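Local coordinates for protein squalene synthase HpnC (Alicyclobacillus acidocaldarius subsp. acidocaldarius, PDB 4HD1) that probably acts as a squalene synthase of the squalene/phytoene synthase family, joining prenyl diphosphates on the way to squalene, at residues F15-C18 with R19-T22; H39-P42 with H43-V47; A88-A91 with L92-T95; L76-F80 with A81-T85. One frame throughout, in Å; residues are numbered along the deposited sequence.

Contact 1. Residues F15-C18 with R19-T22; sequences FEVC and RRLT. With SO4 (sulfate ion), chain B.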
loop_
_atom_site.group_PDB
_atom_site.type_symbol
_atom_site.label_atom_id
_atom_site.label_comp_id
_atom_site.label_asym_id
_atom_site.label_seq_id
_atom_site.Cartn_x
_atom_site.Cartn_y
_atom_site.Cartn_z
ATOM N N PHE A 15 13.209 11.615 14.004
ATOM C CA PHE A 15 13.363 10.435 13.162
ATOM C C PHE A 15 13.412 9.150 13.990
ATOM O O PHE A 15 12.964 8.095 13.532
ATOM C CB PHE A 15 14.585 10.560 12.244
ATOM C CG PHE A 15 14.301 11.300 10.964
ATOM C CD1 PHE A 15 13.739 10.641 9.874
ATOM C CD2 PHE A 15 14.571 12.664 10.852
ATOM C CE1 PHE A 15 13.464 11.318 8.695
ATOM C CE2 PHE A 15 14.301 13.349 9.670
ATOM C CZ PHE A 15 13.747 12.675 8.589
ATOM N N GLU A 16 13.939 9.243 15.211
ATOM C CA GLU A 16 13.884 8.118 16.137
ATOM C C GLU A 16 12.442 7.723 16.467
ATOM O O GLU A 16 12.140 6.529 16.564
ATOM C CB GLU A 16 14.663 8.413 17.421
ATOM C CG GLU A 16 14.646 7.275 18.437
ATOM C CD GLU A 16 15.292 5.990 17.933
ATOM O OE1 GLU A 16 15.301 5.005 18.697
ATOM O OE2 GLU A 16 15.799 5.947 16.787
ATOM N N VAL A 17 11.571 8.721 16.641
ATOM C CA VAL A 17 10.139 8.479 16.860
ATOM C C VAL A 17 9.570 7.727 15.654
ATOM O O VAL A 17 8.956 6.673 15.811
ATOM C CB VAL A 17 9.339 9.784 17.124
ATOM C CG1 VAL A 17 7.851 9.500 17.266
ATOM C CG2 VAL A 17 9.841 10.495 18.381
ATOM N N CYS A 18 9.807 8.252 14.454
ATOM C CA CYS A 18 9.340 7.609 13.228
ATOM C C CYS A 18 9.822 6.170 13.127
ATOM O O CYS A 18 9.057 5.285 12.745
ATOM C CB CYS A 18 9.788 8.395 12.011
ATOM S SG CYS A 18 8.961 9.990 11.886
ATOM N N ARG A 19 11.077 5.942 13.500
ATOM C CA ARG A 19 11.663 4.603 13.485
ATOM C C ARG A 19 10.967 3.654 14.461
ATOM O O ARG A 19 10.660 2.511 14.102
ATOM C CB ARG A 19 13.158 4.676 13.787
ATOM C CG ARG A 19 13.886 3.351 13.695
ATOM C CD ARG A 19 15.301 3.525 14.200
ATOM N NE ARG A 19 16.127 2.352 13.954
ATOM C CZ ARG A 19 16.311 1.359 14.819
ATOM N NH1 ARG A 19 15.719 1.378 16.005
ATOM N NH2 ARG A 19 17.091 0.338 14.492
ATOM N N ARG A 20 10.729 4.134 15.683
ATOM C CA ARG A 20 9.983 3.378 16.701
ATOM C C ARG A 20 8.568 3.038 16.248
ATOM O O ARG A 20 8.155 1.879 16.322
ATOM C CB ARG A 20 9.904 4.158 18.015
ATOM C CG ARG A 20 10.870 3.694 19.092
ATOM C CD ARG A 20 10.342 4.009 20.491
ATOM N NE ARG A 20 10.070 5.435 20.688
ATOM C CZ ARG A 20 8.859 5.993 20.667
ATOM N NH1 ARG A 20 7.771 5.258 20.466
ATOM N NH2 ARG A 20 8.733 7.298 20.850
ATOM N N LEU A 21 7.832 4.054 15.792
ATOM C CA LEU A 21 6.450 3.881 15.345
ATOM C C LEU A 21 6.398 2.875 14.206
ATOM O O LEU A 21 5.508 2.020 14.164
ATOM C CB LEU A 21 5.824 5.215 14.911
ATOM C CG LEU A 21 5.742 6.376 15.925
ATOM C CD1 LEU A 21 5.221 7.651 15.261
ATOM C CD2 LEU A 21 4.936 6.037 17.184
ATOM N N THR A 22 7.370 2.968 13.300
ATOM C CA THR A 22 7.443 2.076 12.154
ATOM C C THR A 22 7.742 0.634 12.564
ATOM O O THR A 22 6.983 -0.278 12.214
ATOM C CB THR A 22 8.447 2.589 11.098
ATOM O OG1 THR A 22 7.957 3.821 10.550
ATOM C CG2 THR A 22 8.645 1.568 9.976
HETATM S S SO4 B . 18.590 1.718 11.178
HETATM O O1 SO4 B . 19.989 2.073 10.814
HETATM O O2 SO4 B . 17.968 2.811 11.988
HETATM O O3 SO4 B . 17.732 1.545 9.973
HETATM O O4 SO4 B . 18.689 0.422 11.931
#
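Phe-15 to Cys-18 and Arg-19 to Thr-22 are successive turns of helix 12-25, joined by regular i to i+4 backbone hydrogen bonds. One of them runs from Leu-21 N to Val-17 O. Cys-18 O takes two hydrogen bonds from Thr-22, one from N at 2.9 Å and one from OG1 at 2.9 Å. They arrive from opposite faces of the carbonyl plane. The hydroxyl gets there because chi1 of Thr-22, -66°, sets OG1 beside its own backbone N.

The charged contacts lie round Arg-19. Its chain is extended from CG to NE, and the guanidinium presents an edge to the sulfate. NE donates to sulfate O2 at 2.7 Å and NH2 to sulfate O4 at 3.0 Å. Glu-16 crosses it obliquely, with the carboxylate and guanidinium planes only 12° apart. Glu-16 OE1 stays 4.5 Å from Arg-19 NH1, too far for a salt bridge. A leucine in place of Arg-19 would probably leave sulfate O2 and O4 without these two donors and the Glu-16 carboxylate without the nearer of its positive neighbours.

The apolar contact is Val-17 CG1 against Leu-21 CD1, at 3.8 Å, the two chains side by side. Phe-15 and Cys-18 meet helix 87-99. The whole is a typical amphipathic alpha-helix, here packed into an all-helical fold.

Contact 2. Residues H39-P42 with H43-V47; sequences HLRP and HFYSV. With SO4 (sulfate ion), chain B.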
loop_
_atom_site.group_PDB
_atom_site.type_symbol
_atom_site.label_atom_id
_atom_site.label_comp_id
_atom_site.label_asym_id
_atom_site.label_seq_id
_atom_site.Cartn_x
_atom_site.Cartn_y
_atom_site.Cartn_z
ATOM N N HIS A 39 21.601 6.036 4.198
ATOM C CA HIS A 39 21.238 7.444 4.062
ATOM C C HIS A 39 19.825 7.645 3.584
ATOM O O HIS A 39 19.322 8.766 3.609
ATOM C CB HIS A 39 22.232 8.205 3.189
ATOM C CG HIS A 39 22.038 7.992 1.715
ATOM N ND1 HIS A 39 22.537 6.923 1.066
ATOM C CD2 HIS A 39 21.377 8.763 0.759
ATOM C CE1 HIS A 39 22.210 7.001 -0.239
ATOM N NE2 HIS A 39 21.498 8.127 -0.423
ATOM N N LEU A 40 19.170 6.566 3.155
ATOM C CA LEU A 40 17.768 6.653 2.724
ATOM C C LEU A 40 16.775 6.035 3.701
ATOM O O LEU A 40 15.588 6.381 3.661
ATOM C CB LEU A 40 17.566 6.065 1.318
ATOM C CG LEU A 40 18.235 6.796 0.147
ATOM C CD1 LEU A 40 17.960 6.056 -1.169
ATOM C CD2 LEU A 40 17.837 8.275 0.058
ATOM N N ARG A 41 17.238 5.136 4.573
ATOM C CA ARG A 41 16.345 4.532 5.574
ATOM C C ARG A 41 15.498 5.536 6.388
ATOM O O ARG A 41 14.316 5.280 6.600
ATOM C CB ARG A 41 17.103 3.597 6.517
ATOM C CG ARG A 41 17.323 2.202 5.970
ATOM C CD ARG A 41 17.969 1.298 7.006
ATOM N NE ARG A 41 19.121 0.637 6.407
ATOM C CZ ARG A 41 20.378 0.796 6.804
ATOM N NH1 ARG A 41 20.663 1.566 7.850
ATOM N NH2 ARG A 41 21.348 0.162 6.166
ATOM N N PRO A 42 16.081 6.679 6.829
ATOM C CA PRO A 42 15.275 7.629 7.611
ATOM C C PRO A 42 14.008 8.087 6.886
ATOM O O PRO A 42 12.972 8.322 7.526
ATOM C CB PRO A 42 16.223 8.819 7.802
ATOM C CG PRO A 42 17.575 8.208 7.779
ATOM C CD PRO A 42 17.481 7.139 6.721
ATOM N N HIS A 43 14.090 8.192 5.561
ATOM C CA HIS A 43 12.942 8.594 4.763
ATOM C C HIS A 43 11.912 7.498 4.678
ATOM O O HIS A 43 10.711 7.773 4.593
ATOM C CB HIS A 43 13.401 9.076 3.398
ATOM C CG HIS A 43 14.479 10.134 3.476
ATOM N ND1 HIS A 43 14.277 11.329 4.070
ATOM C CD2 HIS A 43 15.804 10.130 3.035
ATOM C CE1 HIS A 43 15.410 12.057 4.010
ATOM N NE2 HIS A 43 16.344 11.321 3.376
ATOM N N PHE A 44 12.359 6.242 4.727
ATOM C CA PHE A 44 11.426 5.123 4.836
ATOM C C PHE A 44 10.665 5.194 6.172
ATOM O O PHE A 44 9.440 5.036 6.192
ATOM C CB PHE A 44 12.129 3.773 4.607
ATOM C CG PHE A 44 12.160 3.350 3.158
ATOM C CD1 PHE A 44 12.955 4.026 2.231
ATOM C CD2 PHE A 44 11.370 2.293 2.707
ATOM C CE1 PHE A 44 12.970 3.648 0.891
ATOM C CE2 PHE A 44 11.379 1.906 1.371
ATOM C CZ PHE A 44 12.180 2.587 0.464
ATOM N N TYR A 45 11.381 5.482 7.265
ATOM C CA TYR A 45 10.769 5.559 8.586
ATOM C C TYR A 45 9.730 6.667 8.675
ATOM O O TYR A 45 8.653 6.451 9.236
ATOM C CB TYR A 45 11.815 5.704 9.700
ATOM C CG TYR A 45 12.746 4.518 9.833
ATOM C CD1 TYR A 45 12.247 3.215 9.919
ATOM C CD2 TYR A 45 14.127 4.696 9.887
ATOM C CE1 TYR A 45 13.097 2.127 10.044
ATOM C CE2 TYR A 45 14.989 3.611 10.013
ATOM C CZ TYR A 45 14.469 2.329 10.088
ATOM O OH TYR A 45 15.316 1.247 10.209
ATOM N N SER A 46 10.025 7.833 8.105
ATOM C CA SER A 46 9.069 8.945 8.175
ATOM C C SER A 46 7.838 8.727 7.285
ATOM O O SER A 46 6.722 9.095 7.661
ATOM C CB SER A 46 9.735 10.285 7.861
ATOM O OG SER A 46 10.258 10.295 6.548
ATOM N N VAL A 47 8.037 8.125 6.112
ATOM C CA VAL A 47 6.918 7.836 5.217
ATOM C C VAL A 47 6.032 6.748 5.812
ATOM O O VAL A 47 4.800 6.860 5.798
ATOM C CB VAL A 47 7.393 7.462 3.805
ATOM C CG1 VAL A 47 6.245 6.901 2.980
ATOM C CG2 VAL A 47 7.988 8.686 3.125
HETATM S S SO4 B . 18.590 1.718 11.178
HETATM O O1 SO4 B . 19.989 2.073 10.814
HETATM O O2 SO4 B . 17.968 2.811 11.988
HETATM O O3 SO4 B . 17.732 1.545 9.973
HETATM O O4 SO4 B . 18.689 0.422 11.931
#
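Arg-41 and Tyr-45 lie side by side on the first turns of helix 41-56, next to a bound sulfate; this is the N-terminal end of an alpha-helix with a proline in its first turn. Pro-42 suits this place, since a residue so early in a helix needs no N-H for an i to i-4 bond. The first backbone bonds are weak. His-43 N and Phe-44 N both give weak bonds to Leu-40 O, and Phe-44 N gives another weak one to Arg-41 O. Regular bonding then starts with Tyr-45 N to Arg-41 O, 3.0 Å, and Ser-46 N to Pro-42 O, 3.0 Å.

Leu-40 CD2 comes to 4.1 Å from CD2 of the His-43 ring. A chi1 of -52° places CG of His-43 beside its own backbone N. His-43 CB lies 3.5 Å from Leu-40 O. The polar end of His-43 looks to another helix, where ND1 is hydrogen-bonded to Thr-95. Ser-46 OG shares that partner. Phe-44 packs on Val-143 and Ile-146 of helix 137-146.

On the sulfate side, the Arg-41 guanidinium and the Tyr-45 ring are turned 56° apart. Arg-41 CB rests 4.1 Å from Tyr-45 CE2. Arg-41 NH1 approaches sulfate O1 obliquely, at 3.1 Å. Sulfate O3 lies in the plane of the Tyr-45 ring, at its edge, and accepts from Tyr-45 OH, though their 2.4 Å separation is so short that its exact value is doubtful.

Contact 3. Residues A88-A91 with L92-T95; sequences AFRA and LQFT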
loop_
_atom_site.group_PDB
_atom_site.type_symbol
_atom_site.label_atom_id
_atom_site.label_comp_id
_atom_site.label_asym_id
_atom_site.label_seq_id
_atom_site.Cartn_x
_atom_site.Cartn_y
_atom_site.Cartn_z
ATOM N N ALA A 88 6.829 13.184 14.394
ATOM C CA ALA A 88 6.642 12.460 13.124
ATOM C C ALA A 88 6.600 13.377 11.905
ATOM O O ALA A 88 7.275 13.118 10.910
ATOM C CB ALA A 88 5.401 11.579 13.163
ATOM N N PHE A 89 5.822 14.449 11.993
ATOM C CA PHE A 89 5.652 15.364 10.871
ATOM C C PHE A 89 6.822 16.323 10.662
ATOM O O PHE A 89 7.016 16.818 9.554
ATOM C CB PHE A 89 4.327 16.119 10.976
ATOM C CG PHE A 89 3.148 15.334 10.470
ATOM C CD1 PHE A 89 2.925 15.192 9.099
ATOM C CD2 PHE A 89 2.260 14.731 11.359
ATOM C CE1 PHE A 89 1.840 14.467 8.628
ATOM C CE2 PHE A 89 1.172 14.005 10.893
ATOM C CZ PHE A 89 0.961 13.873 9.526
ATOM N N ARG A 90 7.592 16.595 11.714
ATOM C CA ARG A 90 8.851 17.321 11.554
ATOM C C ARG A 90 9.836 16.459 10.757
ATOM O O ARG A 90 10.491 16.949 9.836
ATOM C CB ARG A 90 9.440 17.745 12.905
ATOM C CG ARG A 90 9.070 19.161 13.327
ATOM C CD ARG A 90 9.686 19.568 14.664
ATOM N NE ARG A 90 8.732 19.395 15.756
ATOM C CZ ARG A 90 8.873 18.547 16.774
ATOM N NH1 ARG A 90 9.953 17.788 16.882
ATOM N NH2 ARG A 90 7.929 18.470 17.698
ATOM N N ALA A 91 9.920 15.175 11.095
ATOM C CA ALA A 91 10.742 14.249 10.323
ATOM C C ALA A 91 10.252 14.181 8.868
ATOM O O ALA A 91 11.053 14.308 7.935
ATOM C CB ALA A 91 10.758 12.871 10.967
ATOM N N LEU A 92 8.941 14.019 8.678
ATOM C CA LEU A 92 8.366 13.995 7.331
ATOM C C LEU A 92 8.675 15.273 6.539
ATOM O O LEU A 92 9.019 15.204 5.358
ATOM C CB LEU A 92 6.855 13.733 7.360
ATOM C CG LEU A 92 6.236 13.307 6.021
ATOM C CD1 LEU A 92 6.729 11.925 5.610
ATOM C CD2 LEU A 92 4.715 13.336 6.081
ATOM N N GLN A 93 8.550 16.418 7.205
ATOM C CA GLN A 93 8.887 17.737 6.655
ATOM C C GLN A 93 10.299 17.806 6.057
ATOM O O GLN A 93 10.499 18.355 4.970
ATOM C CB GLN A 93 8.766 18.769 7.768
ATOM C CG GLN A 93 8.699 20.213 7.334
ATOM C CD GLN A 93 8.265 21.101 8.485
ATOM O OE1 GLN A 93 7.121 21.540 8.538
ATOM N NE2 GLN A 93 9.167 21.339 9.431
ATOM N N PHE A 94 11.272 17.261 6.782
ATOM C CA PHE A 94 12.632 17.171 6.283
ATOM C C PHE A 94 12.695 16.240 5.072
ATOM O O PHE A 94 13.261 16.605 4.038
ATOM C CB PHE A 94 13.584 16.692 7.375
ATOM C CG PHE A 94 15.014 16.616 6.931
ATOM C CD1 PHE A 94 15.748 17.786 6.696
ATOM C CD2 PHE A 94 15.631 15.385 6.737
ATOM C CE1 PHE A 94 17.074 17.725 6.279
ATOM C CE2 PHE A 94 16.958 15.320 6.323
ATOM C CZ PHE A 94 17.679 16.489 6.090
ATOM N N THR A 95 12.098 15.057 5.211
ATOM C CA THR A 95 12.001 14.083 4.122
ATOM C C THR A 95 11.345 14.668 2.859
ATOM O O THR A 95 11.910 14.554 1.773
ATOM C CB THR A 95 11.282 12.798 4.581
ATOM O OG1 THR A 95 12.104 12.112 5.538
ATOM C CG2 THR A 95 11.004 11.879 3.404
#
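Ala-88 to Ala-91 and Leu-92 to Thr-95 form consecutive turns of helix 87-99, and four i to i+4 backbone bonds tie them together. Leu-92 N reaches Ala-88 O at 2.9 Å. Gln-93 N reaches Phe-89 O at 2.8 Å. Phe-94 N to Arg-90 O is longer, 3.2 Å. Thr-95 N meets Ala-91 O at 3.0 Å.

Among the side chains, the apolar contact is Phe-89 with Leu-92. They run side by side and point the same way. One methyl of the leucine, CD2, sits 4.0 Å from both Phe-89 CD1 and Phe-89 CE1, meeting the CD1-CE1 bond obliquely. The second torsion of Leu-92, chi2 68°, turns CD2 toward the ring. The Phe-89 ring also makes an edge-to-face contact with Tyr-72.

The polar ends find partners on neighbouring segments. Arg-90 forms a salt bridge with Asp-14 of helix 12-25. Gln-93 has an extended chain beyond CG, and its OE1 accepts from Ala-84 N in the preceding loop. Its CB lies close over the helix backbone, 3.3 Å from Arg-90 O. Thr-95 OG1 is hydrogen-bonded to His-43 and Ser-46 of helix 41-56.

Ala-91 is touched by Phe-15 and Cys-18; its small side chain is consistent with the close approach. With Leu-92 on Leu-76 and Ser-46, the helix is touched by helices 12-25, 41-56 and 65-81. It is one of those that build the all-alpha isoprenoid synthase fold expected of this family.

Contact 4. Residues L76-F80 with A81-T85; sequences LRRAF and AGEAT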
loop_
_atom_site.group_PDB
_atom_site.type_symbol
_atom_site.label_atom_id
_atom_site.label_comp_id
_atom_site.label_asym_id
_atom_site.label_seq_id
_atom_site.Cartn_x
_atom_site.Cartn_y
_atom_site.Cartn_z
ATOM N N LEU A 76 -0.414 17.281 7.520
ATOM C CA LEU A 76 0.311 16.976 6.291
ATOM C C LEU A 76 0.598 18.236 5.476
ATOM O O LEU A 76 1.731 18.447 5.046
ATOM C CB LEU A 76 -0.459 15.944 5.456
ATOM C CG LEU A 76 0.130 15.340 4.170
ATOM C CD1 LEU A 76 -0.141 16.223 2.959
ATOM C CD2 LEU A 76 1.614 14.997 4.290
ATOM N N ARG A 77 -0.420 19.071 5.276
ATOM C CA ARG A 77 -0.246 20.329 4.541
ATOM C C ARG A 77 0.718 21.287 5.247
ATOM O O ARG A 77 1.494 21.983 4.593
ATOM C CB ARG A 77 -1.587 21.017 4.273
ATOM C CG ARG A 77 -2.625 20.124 3.611
ATOM C CD ARG A 77 -3.809 20.923 3.099
ATOM N NE ARG A 77 -3.792 20.997 1.644
ATOM C CZ ARG A 77 -4.490 20.196 0.846
ATOM N NH1 ARG A 77 -5.285 19.262 1.358
ATOM N NH2 ARG A 77 -4.397 20.336 -0.469
ATOM N N ARG A 78 0.668 21.307 6.578
ATOM C CA ARG A 78 1.610 22.094 7.373
ATOM C C ARG A 78 3.044 21.610 7.174
ATOM O O ARG A 78 3.981 22.414 7.154
ATOM C CB ARG A 78 1.231 22.072 8.856
ATOM C CG ARG A 78 0.270 23.178 9.254
ATOM C CD ARG A 78 0.072 23.255 10.760
ATOM N NE ARG A 78 -1.136 22.547 11.181
ATOM C CZ ARG A 78 -1.156 21.394 11.847
ATOM N NH1 ARG A 78 -0.025 20.789 12.199
ATOM N NH2 ARG A 78 -2.320 20.848 12.170
ATOM N N ALA A 79 3.207 20.297 7.013
ATOM C CA ALA A 79 4.521 19.707 6.781
ATOM C C ALA A 79 5.094 20.083 5.409
ATOM O O ALA A 79 6.307 20.093 5.228
ATOM C CB ALA A 79 4.469 18.200 6.956
ATOM N N PHE A 80 4.218 20.398 4.458
ATOM C CA PHE A 80 4.628 20.929 3.156
ATOM C C PHE A 80 4.846 22.437 3.172
ATOM O O PHE A 80 5.457 22.989 2.255
ATOM C CB PHE A 80 3.598 20.582 2.088
ATOM C CG PHE A 80 3.827 19.253 1.444
ATOM C CD1 PHE A 80 4.448 19.168 0.203
ATOM C CD2 PHE A 80 3.440 18.080 2.084
ATOM C CE1 PHE A 80 4.669 17.935 -0.394
ATOM C CE2 PHE A 80 3.663 16.847 1.496
ATOM C CZ PHE A 80 4.281 16.773 0.256
ATOM N N ALA A 81 4.331 23.099 4.205
ATOM C CA ALA A 81 4.489 24.540 4.359
ATOM C C ALA A 81 5.683 24.882 5.252
ATOM O O ALA A 81 6.034 26.050 5.405
ATOM C CB ALA A 81 3.209 25.157 4.904
ATOM N N GLY A 82 6.308 23.859 5.831
ATOM C CA GLY A 82 7.451 24.056 6.720
ATOM C C GLY A 82 7.050 24.482 8.121
ATOM O O GLY A 82 7.783 25.206 8.789
ATOM N N GLU A 83 5.890 24.014 8.574
ATOM C CA GLU A 83 5.368 24.374 9.891
ATOM C C GLU A 83 4.728 23.184 10.619
ATOM O O GLU A 83 3.678 23.315 11.254
ATOM C CB GLU A 83 4.392 25.550 9.770
ATOM C CG GLU A 83 3.341 25.375 8.683
ATOM C CD GLU A 83 2.664 26.674 8.286
ATOM O OE1 GLU A 83 3.260 27.753 8.496
ATOM O OE2 GLU A 83 1.533 26.609 7.754
ATOM N N ALA A 84 5.380 22.027 10.527
ATOM C CA ALA A 84 4.951 20.824 11.241
ATOM C C ALA A 84 5.015 21.045 12.749
ATOM O O ALA A 84 5.766 21.897 13.218
ATOM C CB ALA A 84 5.811 19.638 10.841
ATOM N N THR A 85 4.227 20.278 13.502
ATOM C CA THR A 85 4.149 20.446 14.959
ATOM C C THR A 85 4.367 19.148 15.757
ATOM O O THR A 85 4.522 19.181 16.974
ATOM C CB THR A 85 2.824 21.133 15.383
ATOM O OG1 THR A 85 1.712 20.466 14.774
ATOM C CG2 THR A 85 2.813 22.604 14.955
#
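Arg-78 O takes the N-H of Glu-83 at 2.9 Å and 165°, a bond that folds the chain back over the end of helix 65-81. Ala-81 N adds weak bonds to Arg-77 O and Arg-78 O. Gly-82 has a phi of 79° and is the first residue to leave the helix. This 6-to-1 bond and the positive phi are those of a Schellman motif, but its second bond is not made, as Gly-82 N is 3.8 Å from Ala-79 O.

The side chain of Arg-78 lies along the returning loop. Its CG packs 3.8 Å from Glu-83 CG, the two chains crossing at about a right angle, and its CD is 3.6 Å from Glu-83 O. Glu-83 CG, with chi1 49°, stands between its own N and carbonyl carbon, 3.4 Å from Arg-78 O. The two charges do not meet, since Arg-78 NE and Glu-83 OE2 are 5.9 Å apart. A bend at chi3 carries Arg-78 NH1 to 3.1 Å from Thr-85 OG1, at an angle too poor for a hydrogen bond. An alanine at Arg-78 would probably leave a gap where most of the aliphatic chain lay beside Glu-83 and the guanidinium next to Thr-85.

Ala-79 CB and Ala-84 CB lie 4.4 Å apart on the inner side, and both touch Phe-89 of helix 87-99. Phe-80 reaches Ile-96 of that helix, while Arg-77 meets Leu-107 of helix 104-118.

How the contacts relate
Contacts 1, 2 and 3 lie on three helices that touch one another, with centres 10 to 11 Å apart. Contact 1 meets contact 3 where Cys-18 SG lies 3.5 Å from Ala-91 CB. Contacts 2 and 3 are joined by the bond between His-43 ND1 and Thr-95 OG1, 2.7 Å. Contact 4 is at the edge of the group. Its centre is 8 Å from that of contact 3, and Gln-93 CG packs 3.2 Å from Ala-79 O. Contacts 1 and 2 come no nearer to it than about 10 and 9 Å between nearest atoms. The sulfate, probably from the crystallisation liquor, bridges contacts 1 and 2 and also bonds Ala-3 N.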